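Side-chain contacts in Bis(5'-nucleosyl)-tetraphosphatase [asymmetrical] (Caenorhabditis elegans, PDB 1KTG), which hydrolyses diadenosine tetraphosphate asymmetrically to AMP and ATP, using divalent metal ions such as magnesium: residues A[108-111]-A[112-116]; A[12-16]-A[17-21]; A[41-44]-A[45-49]. One frame throughout, in Å; residues are numbered along the deposited sequence.

Interaction 1 (A[108-111]-A[112-116]); sequences KWCE and LEDAI. With MG (magnesium ion), chain E.
Cys110 and Ala115 face each other where strand 108-110 turns back into helix 112-116, their N-to-C directions 126° apart and the two axes coming within 7.7 Å. This is a strand-to-helix junction of the Nudix fold, with Glu111 as the N-cap residue. The first helical turn is closed by Ala115 N, which donates to Glu111 O at 2.8 Å. Beside this bond, Cys110 CB packs on Ala115 CB at 3.7 Å. Both residues are buried. Leu128 of helix 122-137 also lies against Ala115, and Leu22 of strand 17-25 against Cys110.

The outer side of the turn is polar. Lys108 sends out a fully extended chain, with CG anti to the backbone N (chi1 -167°). This carries NZ to Asp114 OD1, where a salt bridge of 2.8 Å forms. The two side chains meet at about a right angle, and the ammonium takes the syn lone pair of OD1. A water adds to the same oxygen. It donates to Asp114 OD1 and accepts from Glu111 N at 3.1 Å, so the carboxylate is linked to the backbone just before the helix. The lysine and the water together should restrain the rotation of the carboxylate.

The end of the Glu111 side chain leads away from the helix. Its chain is extended beyond CG, and its two carboxylate oxygens have separate partners. OE1 forms a salt bridge with Lys17 of the neighbouring hairpin. Glu111 OE2 binds a magnesium ion at 2.1 Å. This ion is separate from the magnesium held by Glu52, Glu56 and Glu103. Two water oxygens also ligate it, at 2.2 Å and 2.1 Å from the magnesium.

Interaction 2 (A[12-16]-A[17-21]); sequences RKLAG and KIEFL
Glu19 OE1 is gripped by two nitrogens of Arg12, NE and NH2, each 2.8 Å away. The oxygen sits at the edge of the guanidinium, close to its plane, and is met nearly along its C-O bond by both donors. The guanidinium and carboxylate planes are 23° apart, and the two side chains lie side by side and point the same way. Arg12 reaches this place with CG set between the backbone N and the carbonyl carbon (chi1 75°) and the chain straight from there to NE. Trp109 makes a cation-pi contact with the same guanidinium. On this face Leu14 CD2 also touches the carboxylate, 3.6 Å from Glu19 OE2.

The backbone beneath is a beta hairpin with a two-residue loop, a type I' turn from Leu14 to Lys17. Arg12 and Glu19 form a hydrogen-bonded antiparallel pair, and Leu14 and Lys17 form another next to the turn. Gly16 suits the turn, since a CB at its backbone angles would be jammed against the preceding carbonyl oxygen. The non-hydrogen-bonded pair, Lys13 and Ile18, packs on the other face, where the aliphatic end of the lysine chain presses tightly on the isoleucine tip: Lys13 CE to Ile18 CD1 is 3.4 Å.

Interaction 3 (A[41-44]-A[45-49]); sequences PGED and EWQAA
Glu45 opens the helix of the Nudix box right after Asp44, the N-cap residue, and a capping box joins Asp44 to Gln47. Glu45 CB rests against the Asp44 backbone. Trp46 follows, its CB 3.6 Å from Asp44 OD2, while its ring turns away to meet Trp88 edge-to-face.

Gln47 completes the box. Its backbone N donates to Asp44 OD2 at 2.9 Å in a nearly straight bond (170°). Asp44 can cap this way because its CG lies between the backbone N and the carbonyl carbon (chi1 60°), which turns the carboxylate back over the helix start. In return, Gln47 OE1 accepts from Asp44 N over a longer 3.3 Å. The carboxylate and amide planes stand 67° apart.

Ala48 N donates to Asp44 O at 3.1 Å. Its methyl also meets Glu43, whose carboxylate is held by Arg51 through OE2 and by the backbone N of Asp40 through OE1. With an alanine at this position, Arg51 would probably lose its charge partner, and a gap would probably open beside Gln47 and Ala48. Glu43 OE1 lies 3.5 Å from Ala48 CB.

How the interactions relate
From the N terminus, interaction 2 comes first and closes the hairpin between strands 3-14 and 17-25. Interaction 3 follows, where the loop after strand 32-38 enters helix 45-57. Interaction 1 comes last, joining strand 104-110 to helix 112-119. The three lie in series, with no nesting or crossing. Interactions 1 and 2 touch, because strands 104-110 and 17-25 are neighbours in one sheet. Their contact includes Cys110 O facing Phe20 N and Trp109 lying beside Glu19. Interaction 3 stands apart, on the opposite side of the chain's centre, its own centre about 27 Å from each of the other two centres.

Interaction 1 (A[108-111]-A[112-116])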
ATOM      1  N   LYS A 108      -4.233   1.631  10.349  1.00  5.65           N
ATOM      2  CA  LYS A 108      -5.138   0.582  10.804  1.00  5.18           C
ATOM      3  C   LYS A 108      -4.839  -0.708  10.070  1.00  5.27           C
ATOM      4  O   LYS A 108      -4.525  -0.698   8.876  1.00  4.94           O
ATOM      5  CB  LYS A 108      -6.596   0.967  10.570  1.00  5.51           C
ATOM      6  CG  LYS A 108      -7.585   0.069  11.309  1.00  5.61           C
ATOM      7  CD  LYS A 108      -9.025   0.547  11.117  1.00  6.50           C
ATOM      8  CE  LYS A 108     -10.060  -0.394  11.726  1.00  5.02           C
ATOM      9  NZ  LYS A 108     -11.452  -0.079  11.225  1.00  4.35           N
ATOM     10  N   TRP A 109      -4.904  -1.818  10.791  1.00  5.50           N
ATOM     11  CA  TRP A 109      -4.787  -3.124  10.149  1.00  5.48           C
ATOM     12  C   TRP A 109      -6.224  -3.555   9.878  1.00  5.53           C
ATOM     13  O   TRP A 109      -7.009  -3.742  10.805  1.00  5.69           O
ATOM     14  CB  TRP A 109      -4.067  -4.115  11.051  1.00  5.00           C
ATOM     15  CG  TRP A 109      -2.585  -3.903  11.084  1.00  5.51           C
ATOM     16  CD1 TRP A 109      -1.865  -3.280  12.054  1.00  5.21           C
ATOM     17  CD2 TRP A 109      -1.643  -4.337  10.101  1.00  5.66           C
ATOM     18  NE1 TRP A 109      -0.529  -3.293  11.733  1.00  5.56           N
ATOM     19  CE2 TRP A 109      -0.370  -3.941  10.536  1.00  6.11           C
ATOM     20  CE3 TRP A 109      -1.749  -5.024   8.886  1.00  5.87           C
ATOM     21  CZ2 TRP A 109       0.789  -4.211   9.806  1.00  6.98           C
ATOM     22  CZ3 TRP A 109      -0.592  -5.293   8.165  1.00  6.17           C
ATOM     23  CH2 TRP A 109       0.655  -4.884   8.628  1.00  6.62           C
ATOM     24  N   CYS A 110      -6.566  -3.717   8.604  1.00  5.75           N
ATOM     25  CA  CYS A 110      -7.947  -3.934   8.202  1.00  5.30           C
ATOM     26  C   CYS A 110      -8.220  -5.221   7.447  1.00  5.24           C
ATOM     27  O   CYS A 110      -7.515  -5.541   6.499  1.00  4.63           O
ATOM     28  CB  CYS A 110      -8.390  -2.805   7.269  1.00  5.24           C
ATOM     29  SG  CYS A 110      -7.913  -1.138   7.776  1.00  6.58           S
ATOM     30  N   GLU A 111      -9.275  -5.922   7.863  1.00  4.75           N
ATOM     31  CA  GLU A 111      -9.797  -7.048   7.103  1.00  5.27           C
ATOM     32  C   GLU A 111     -10.318  -6.511   5.755  1.00  5.43           C
ATOM     33  O   GLU A 111     -10.640  -5.330   5.622  1.00  6.30           O
ATOM     34  CB  GLU A 111     -10.891  -7.775   7.877  1.00  5.29           C
ATOM     35  CG  GLU A 111     -10.358  -8.550   9.065  1.00  6.04           C
ATOM     36  CD  GLU A 111     -11.446  -9.314   9.801  1.00  6.96           C
ATOM     37  OE1 GLU A 111     -12.360  -9.827   9.127  1.00  6.95           O
ATOM     38  OE2 GLU A 111     -11.370  -9.418  11.043  1.00  6.83           O
ATOM     39  N   LEU A 112     -10.377  -7.377   4.756  1.00  5.31           N
ATOM     40  CA  LEU A 112     -10.709  -6.963   3.391  1.00  5.50           C
ATOM     41  C   LEU A 112     -11.868  -5.971   3.225  1.00  5.51           C
ATOM     42  O   LEU A 112     -11.725  -4.943   2.576  1.00  5.34           O
ATOM     43  CB  LEU A 112     -10.992  -8.193   2.538  1.00  5.40           C
ATOM     44  CG  LEU A 112     -11.437  -7.869   1.110  1.00  6.04           C
ATOM     45  CD1 LEU A 112     -10.323  -7.179   0.334  1.00  6.61           C
ATOM     46  CD2 LEU A 112     -11.874  -9.134   0.416  1.00  7.67           C
ATOM     47  N   GLU A 113     -13.029  -6.289   3.778  1.00  5.55           N
ATOM     48  CA  GLU A 113     -14.184  -5.432   3.558  1.00  5.73           C
ATOM     49  C   GLU A 113     -14.023  -4.058   4.200  1.00  5.49           C
ATOM     50  O   GLU A 113     -14.413  -3.042   3.624  1.00  5.76           O
ATOM     51  CB  GLU A 113     -15.443  -6.127   4.038  1.00  6.00           C
ATOM     52  CG  GLU A 113     -15.763  -7.385   3.228  1.00  7.36           C
ATOM     53  CD  GLU A 113     -15.967  -7.125   1.738  1.00  8.92           C
ATOM     54  OE1 GLU A 113     -16.339  -5.992   1.346  1.00  8.97           O
ATOM     55  OE2 GLU A 113     -15.760  -8.072   0.949  1.00 10.42           O
ATOM     56  N   ASP A 114     -13.427  -4.043   5.386  1.00  5.17           N
ATOM     57  CA  ASP A 114     -13.171  -2.812   6.118  1.00  5.01           C
ATOM     58  C   ASP A 114     -12.135  -1.979   5.372  1.00  5.26           C
ATOM     59  O   ASP A 114     -12.252  -0.742   5.265  1.00  4.54           O
ATOM     60  CB  ASP A 114     -12.659  -3.163   7.516  1.00  5.23           C
ATOM     61  CG  ASP A 114     -12.523  -1.961   8.408  1.00  5.78           C
ATOM     62  OD1 ASP A 114     -11.486  -1.850   9.114  1.00  5.24           O
ATOM     63  OD2 ASP A 114     -13.402  -1.078   8.476  1.00  6.21           O
ATOM     64  N   ALA A 115     -11.117  -2.656   4.851  1.00  5.29           N
ATOM     65  CA  ALA A 115     -10.088  -1.977   4.087  1.00  5.82           C
ATOM     66  C   ALA A 115     -10.704  -1.294   2.870  1.00  5.65           C
ATOM     67  O   ALA A 115     -10.359  -0.151   2.544  1.00  5.59           O
ATOM     68  CB  ALA A 115      -8.996  -2.953   3.668  1.00  5.73           C
ATOM     69  N   ILE A 116     -11.631  -1.976   2.210  1.00  6.09           N
ATOM     70  CA  ILE A 116     -12.278  -1.419   1.026  1.00  6.23           C
ATOM     71  C   ILE A 116     -13.096  -0.190   1.410  1.00  6.32           C
ATOM     72  O   ILE A 116     -13.014   0.850   0.753  1.00  6.05           O
ATOM     73  CB  ILE A 116     -13.162  -2.471   0.329  1.00  6.79           C
ATOM     74  CG1 ILE A 116     -12.291  -3.544  -0.321  1.00  7.45           C
ATOM     75  CG2 ILE A 116     -14.023  -1.838  -0.733  1.00  7.74           C
ATOM     76  CD1 ILE A 116     -13.054  -4.826  -0.629  1.00  8.86           C
TER
HETATM   77 MG    MG E 501     -10.310  -8.898  12.725  1.00 11.07          MG
HETATM   78  O   HOH W   1     -10.903  -4.455   9.988  1.00  9.98           O
HETATM   79  O   HOH W   2      -8.529 -10.033  12.162  1.00 10.44           O
HETATM   80  O   HOH W   3      -9.248  -7.229  11.871  1.00  7.48           O

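Interaction 2 (A[12-16]-A[17-21])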
ATOM      1  N   ARG A  12      -0.739  -8.776   6.649  1.00  6.58           N
ATOM      2  CA  ARG A  12      -0.252  -9.703   7.639  1.00  6.14           C
ATOM      3  C   ARG A  12      -1.333 -10.740   7.870  1.00  7.00           C
ATOM      4  O   ARG A  12      -2.478 -10.582   7.419  1.00  6.46           O
ATOM      5  CB  ARG A  12       0.098  -8.989   8.942  1.00  6.15           C
ATOM      6  CG  ARG A  12      -1.115  -8.567   9.764  1.00  5.42           C
ATOM      7  CD  ARG A  12      -0.761  -7.757  10.999  1.00  5.48           C
ATOM      8  NE  ARG A  12      -1.952  -7.390  11.762  1.00  4.84           N
ATOM      9  CZ  ARG A  12      -1.935  -6.699  12.885  1.00  4.85           C
ATOM     10  NH1 ARG A  12      -0.773  -6.296  13.414  1.00  2.98           N
ATOM     11  NH2 ARG A  12      -3.081  -6.433  13.498  1.00  3.37           N
ATOM     12  N   LYS A  13      -0.965 -11.820   8.550  1.00  7.45           N
ATOM     13  CA  LYS A  13      -1.934 -12.834   8.917  1.00  8.41           C
ATOM     14  C   LYS A  13      -1.997 -12.789  10.440  1.00  8.15           C
ATOM     15  O   LYS A  13      -0.992 -13.006  11.110  1.00  9.37           O
ATOM     16  CB  LYS A  13      -1.521 -14.210   8.387  1.00  8.98           C
ATOM     17  CG  LYS A  13      -2.650 -14.938   7.690  1.00 11.20           C
ATOM     18  CD  LYS A  13      -2.206 -16.216   7.023  1.00 13.21           C
ATOM     19  CE  LYS A  13      -2.916 -16.398   5.700  1.00 13.85           C
ATOM     20  NZ  LYS A  13      -2.950 -17.826   5.326  1.00 14.88           N
ATOM     21  N   LEU A  14      -3.150 -12.420  10.988  1.00  7.19           N
ATOM     22  CA  LEU A  14      -3.304 -12.347  12.433  1.00  6.57           C
ATOM     23  C   LEU A  14      -4.231 -13.456  12.893  1.00  6.19           C
ATOM     24  O   LEU A  14      -5.428 -13.410  12.627  1.00  5.52           O
ATOM     25  CB  LEU A  14      -3.868 -10.987  12.839  1.00  6.23           C
ATOM     26  CG  LEU A  14      -4.190 -10.829  14.320  1.00  6.44           C
ATOM     27  CD1 LEU A  14      -2.949 -10.977  15.182  1.00  8.14           C
ATOM     28  CD2 LEU A  14      -4.866  -9.516  14.592  1.00  5.86           C
ATOM     29  N   ALA A  15      -3.678 -14.456  13.574  1.00  6.13           N
ATOM     30  CA  ALA A  15      -4.464 -15.599  14.021  1.00  5.96           C
ATOM     31  C   ALA A  15      -5.248 -16.221  12.869  1.00  6.27           C
ATOM     32  O   ALA A  15      -6.400 -16.621  13.043  1.00  6.21           O
ATOM     33  CB  ALA A  15      -5.410 -15.200  15.155  1.00  5.71           C
ATOM     34  N   GLY A  16      -4.613 -16.299  11.701  1.00  6.53           N
ATOM     35  CA  GLY A  16      -5.202 -16.923  10.530  1.00  6.63           C
ATOM     36  C   GLY A  16      -5.947 -15.980   9.602  1.00  6.73           C
ATOM     37  O   GLY A  16      -6.297 -16.372   8.486  1.00  7.07           O
ATOM     38  N   LYS A  17      -6.189 -14.748  10.042  1.00  6.59           N
ATOM     39  CA  LYS A  17      -6.934 -13.783   9.235  1.00  6.81           C
ATOM     40  C   LYS A  17      -6.045 -12.770   8.523  1.00  6.72           C
ATOM     41  O   LYS A  17      -5.170 -12.156   9.131  1.00  6.77           O
ATOM     42  CB  LYS A  17      -7.963 -13.029  10.096  1.00  7.01           C
ATOM     43  CG  LYS A  17      -9.013 -12.255   9.300  1.00  8.03           C
ATOM     44  CD  LYS A  17      -9.893 -13.216   8.478  1.00  9.53           C
ATOM     45  CE  LYS A  17     -11.348 -13.400   8.950  1.00 10.75           C
ATOM     46  NZ  LYS A  17     -11.791 -12.740  10.199  1.00 10.70           N
ATOM     47  N   ILE A  18      -6.301 -12.583   7.231  1.00  6.02           N
ATOM     48  CA  ILE A  18      -5.572 -11.605   6.444  1.00  6.32           C
ATOM     49  C   ILE A  18      -6.029 -10.196   6.830  1.00  6.07           C
ATOM     50  O   ILE A  18      -7.235  -9.933   6.955  1.00  6.37           O
ATOM     51  CB  ILE A  18      -5.821 -11.823   4.940  1.00  6.53           C
ATOM     52  CG1 ILE A  18      -5.290 -13.192   4.485  1.00  8.06           C
ATOM     53  CG2 ILE A  18      -5.186 -10.699   4.125  1.00  6.71           C
ATOM     54  CD1 ILE A  18      -3.806 -13.315   4.516  1.00  8.54           C
ATOM     55  N   GLU A  19      -5.064  -9.316   7.057  1.00  5.95           N
ATOM     56  CA  GLU A  19      -5.323  -7.908   7.329  1.00  6.11           C
ATOM     57  C   GLU A  19      -4.390  -7.079   6.469  1.00  6.16           C
ATOM     58  O   GLU A  19      -3.234  -7.457   6.273  1.00  5.79           O
ATOM     59  CB  GLU A  19      -5.098  -7.579   8.806  1.00  6.28           C
ATOM     60  CG  GLU A  19      -6.057  -8.292   9.743  1.00  5.78           C
ATOM     61  CD  GLU A  19      -5.861  -7.897  11.207  1.00  6.74           C
ATOM     62  OE1 GLU A  19      -4.756  -7.450  11.565  1.00  4.75           O
ATOM     63  OE2 GLU A  19      -6.810  -8.040  12.001  1.00  6.16           O
ATOM     64  N   PHE A  20      -4.913  -5.975   5.940  1.00  5.46           N
ATOM     65  CA  PHE A  20      -4.160  -5.020   5.111  1.00  5.44           C
ATOM     66  C   PHE A  20      -3.835  -3.724   5.873  1.00  6.04           C
ATOM     67  O   PHE A  20      -4.687  -3.180   6.604  1.00  6.00           O
ATOM     68  CB  PHE A  20      -4.969  -4.666   3.852  1.00  5.19           C
ATOM     69  CG  PHE A  20      -5.288  -5.856   2.992  1.00  4.50           C
ATOM     70  CD1 PHE A  20      -6.487  -6.520   3.140  1.00  6.23           C
ATOM     71  CD2 PHE A  20      -4.365  -6.333   2.074  1.00  7.13           C
ATOM     72  CE1 PHE A  20      -6.784  -7.634   2.370  1.00  6.59           C
ATOM     73  CE2 PHE A  20      -4.654  -7.444   1.295  1.00  7.74           C
ATOM     74  CZ  PHE A  20      -5.867  -8.097   1.458  1.00  7.72           C
ATOM     75  N   LEU A  21      -2.622  -3.211   5.690  1.00  5.59           N
ATOM     76  CA  LEU A  21      -2.206  -1.991   6.372  1.00  6.05           C
ATOM     77  C   LEU A  21      -2.590  -0.745   5.573  1.00  6.45           C
ATOM     78  O   LEU A  21      -2.227  -0.611   4.413  1.00  6.85           O
ATOM     79  CB  LEU A  21      -0.693  -1.991   6.624  1.00  6.21           C
ATOM     80  CG  LEU A  21      -0.116  -0.745   7.318  1.00  6.39           C
ATOM     81  CD1 LEU A  21      -0.676  -0.568   8.728  1.00  5.58           C
ATOM     82  CD2 LEU A  21       1.415  -0.766   7.343  1.00  6.18           C
TER

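Interaction 3 (A[41-44]-A[45-49])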
ATOM      1  N   PRO A  41      13.918  10.755  -8.484  1.00  8.26           N
ATOM      2  CA  PRO A  41      14.949  10.695  -9.526  1.00  8.49           C
ATOM      3  C   PRO A  41      15.870   9.486  -9.396  1.00  8.10           C
ATOM      4  O   PRO A  41      16.309   9.136  -8.293  1.00  8.11           O
ATOM      5  CB  PRO A  41      15.737  11.988  -9.319  1.00  8.55           C
ATOM      6  CG  PRO A  41      14.802  12.906  -8.632  1.00  8.89           C
ATOM      7  CD  PRO A  41      13.900  12.058  -7.797  1.00  8.64           C
ATOM      8  N   GLY A  42      16.138   8.842 -10.524  1.00  7.93           N
ATOM      9  CA  GLY A  42      16.999   7.676 -10.550  1.00  7.76           C
ATOM     10  C   GLY A  42      16.292   6.367 -10.226  1.00  7.30           C
ATOM     11  O   GLY A  42      16.862   5.302 -10.432  1.00  7.37           O
ATOM     12  N   GLU A  43      15.055   6.426  -9.741  1.00  7.06           N
ATOM     13  CA  GLU A  43      14.358   5.214  -9.320  1.00  6.47           C
ATOM     14  C   GLU A  43      13.411   4.658 -10.371  1.00  6.23           C
ATOM     15  O   GLU A  43      12.998   5.361 -11.283  1.00  6.08           O
ATOM     16  CB  GLU A  43      13.516   5.472  -8.062  1.00  6.42           C
ATOM     17  CG  GLU A  43      14.303   5.880  -6.828  1.00  7.25           C
ATOM     18  CD  GLU A  43      13.421   6.033  -5.603  1.00  8.89           C
ATOM     19  OE1 GLU A  43      12.220   6.350  -5.764  1.00  9.80           O
ATOM     20  OE2 GLU A  43      13.926   5.828  -4.483  1.00  8.92           O
ATOM     21  N   ASP A  44      13.079   3.382 -10.229  1.00  6.03           N
ATOM     22  CA  ASP A  44      11.959   2.801 -10.970  1.00  6.20           C
ATOM     23  C   ASP A  44      10.869   2.574  -9.927  1.00  5.75           C
ATOM     24  O   ASP A  44      11.061   2.897  -8.754  1.00  4.88           O
ATOM     25  CB  ASP A  44      12.311   1.508 -11.689  1.00  6.32           C
ATOM     26  CG  ASP A  44      12.788   0.422 -10.768  1.00  7.35           C
ATOM     27  OD1 ASP A  44      13.204  -0.626 -11.309  1.00  7.97           O
ATOM     28  OD2 ASP A  44      12.811   0.522  -9.523  1.00  6.53           O
ATOM     29  N   GLU A  45       9.740   2.027 -10.352  1.00  5.63           N
ATOM     30  CA  GLU A  45       8.604   1.836  -9.455  1.00  5.94           C
ATOM     31  C   GLU A  45       8.932   0.922  -8.277  1.00  5.83           C
ATOM     32  O   GLU A  45       8.510   1.167  -7.149  1.00  5.46           O
ATOM     33  CB  GLU A  45       7.417   1.295 -10.243  1.00  6.17           C
ATOM     34  CG  GLU A  45       6.804   2.365 -11.136  1.00  7.46           C
ATOM     35  CD  GLU A  45       6.019   1.827 -12.309  1.00 10.19           C
ATOM     36  OE1 GLU A  45       6.611   1.108 -13.148  1.00  9.36           O
ATOM     37  OE2 GLU A  45       4.818   2.169 -12.420  1.00  8.91           O
ATOM     38  N   TRP A  46       9.672  -0.142  -8.553  1.00  6.00           N
ATOM     39  CA  TRP A  46      10.044  -1.105  -7.525  1.00  6.13           C
ATOM     40  C   TRP A  46      10.792  -0.385  -6.407  1.00  6.02           C
ATOM     41  O   TRP A  46      10.425  -0.489  -5.236  1.00  6.36           O
ATOM     42  CB  TRP A  46      10.903  -2.204  -8.167  1.00  6.55           C
ATOM     43  CG  TRP A  46      11.419  -3.287  -7.261  1.00  6.16           C
ATOM     44  CD1 TRP A  46      12.712  -3.462  -6.863  1.00  8.32           C
ATOM     45  CD2 TRP A  46      10.687  -4.395  -6.722  1.00  7.55           C
ATOM     46  NE1 TRP A  46      12.822  -4.585  -6.078  1.00  9.21           N
ATOM     47  CE2 TRP A  46      11.591  -5.174  -5.971  1.00  8.49           C
ATOM     48  CE3 TRP A  46       9.351  -4.797  -6.777  1.00  6.70           C
ATOM     49  CZ2 TRP A  46      11.207  -6.330  -5.305  1.00  8.62           C
ATOM     50  CZ3 TRP A  46       8.971  -5.939  -6.105  1.00  6.31           C
ATOM     51  CH2 TRP A  46       9.894  -6.692  -5.379  1.00  7.06           C
ATOM     52  N   GLN A  47      11.830   0.364  -6.771  1.00  6.00           N
ATOM     53  CA  GLN A  47      12.639   1.054  -5.772  1.00  6.00           C
ATOM     54  C   GLN A  47      11.790   2.038  -4.969  1.00  5.71           C
ATOM     55  O   GLN A  47      11.943   2.171  -3.759  1.00  5.82           O
ATOM     56  CB  GLN A  47      13.809   1.778  -6.442  1.00  6.37           C
ATOM     57  CG  GLN A  47      14.856   0.827  -7.030  1.00  7.54           C
ATOM     58  CD  GLN A  47      15.937   1.547  -7.820  1.00  9.28           C
ATOM     59  OE1 GLN A  47      15.682   2.580  -8.425  1.00  8.79           O
ATOM     60  NE2 GLN A  47      17.147   0.993  -7.815  1.00 10.86           N
ATOM     61  N   ALA A  48      10.901   2.734  -5.661  1.00  5.65           N
ATOM     62  CA  ALA A  48      10.073   3.746  -5.021  1.00  5.69           C
ATOM     63  C   ALA A  48       9.132   3.117  -3.990  1.00  4.98           C
ATOM     64  O   ALA A  48       8.995   3.601  -2.865  1.00  4.94           O
ATOM     65  CB  ALA A  48       9.295   4.502  -6.071  1.00  5.90           C
ATOM     66  N   ALA A  49       8.509   2.016  -4.372  1.00  4.30           N
ATOM     67  CA  ALA A  49       7.569   1.330  -3.493  1.00  4.78           C
ATOM     68  C   ALA A  49       8.254   0.883  -2.205  1.00  4.88           C
ATOM     69  O   ALA A  49       7.696   0.985  -1.116  1.00  5.77           O
ATOM     70  CB  ALA A  49       6.980   0.135  -4.207  1.00  4.71           C
TER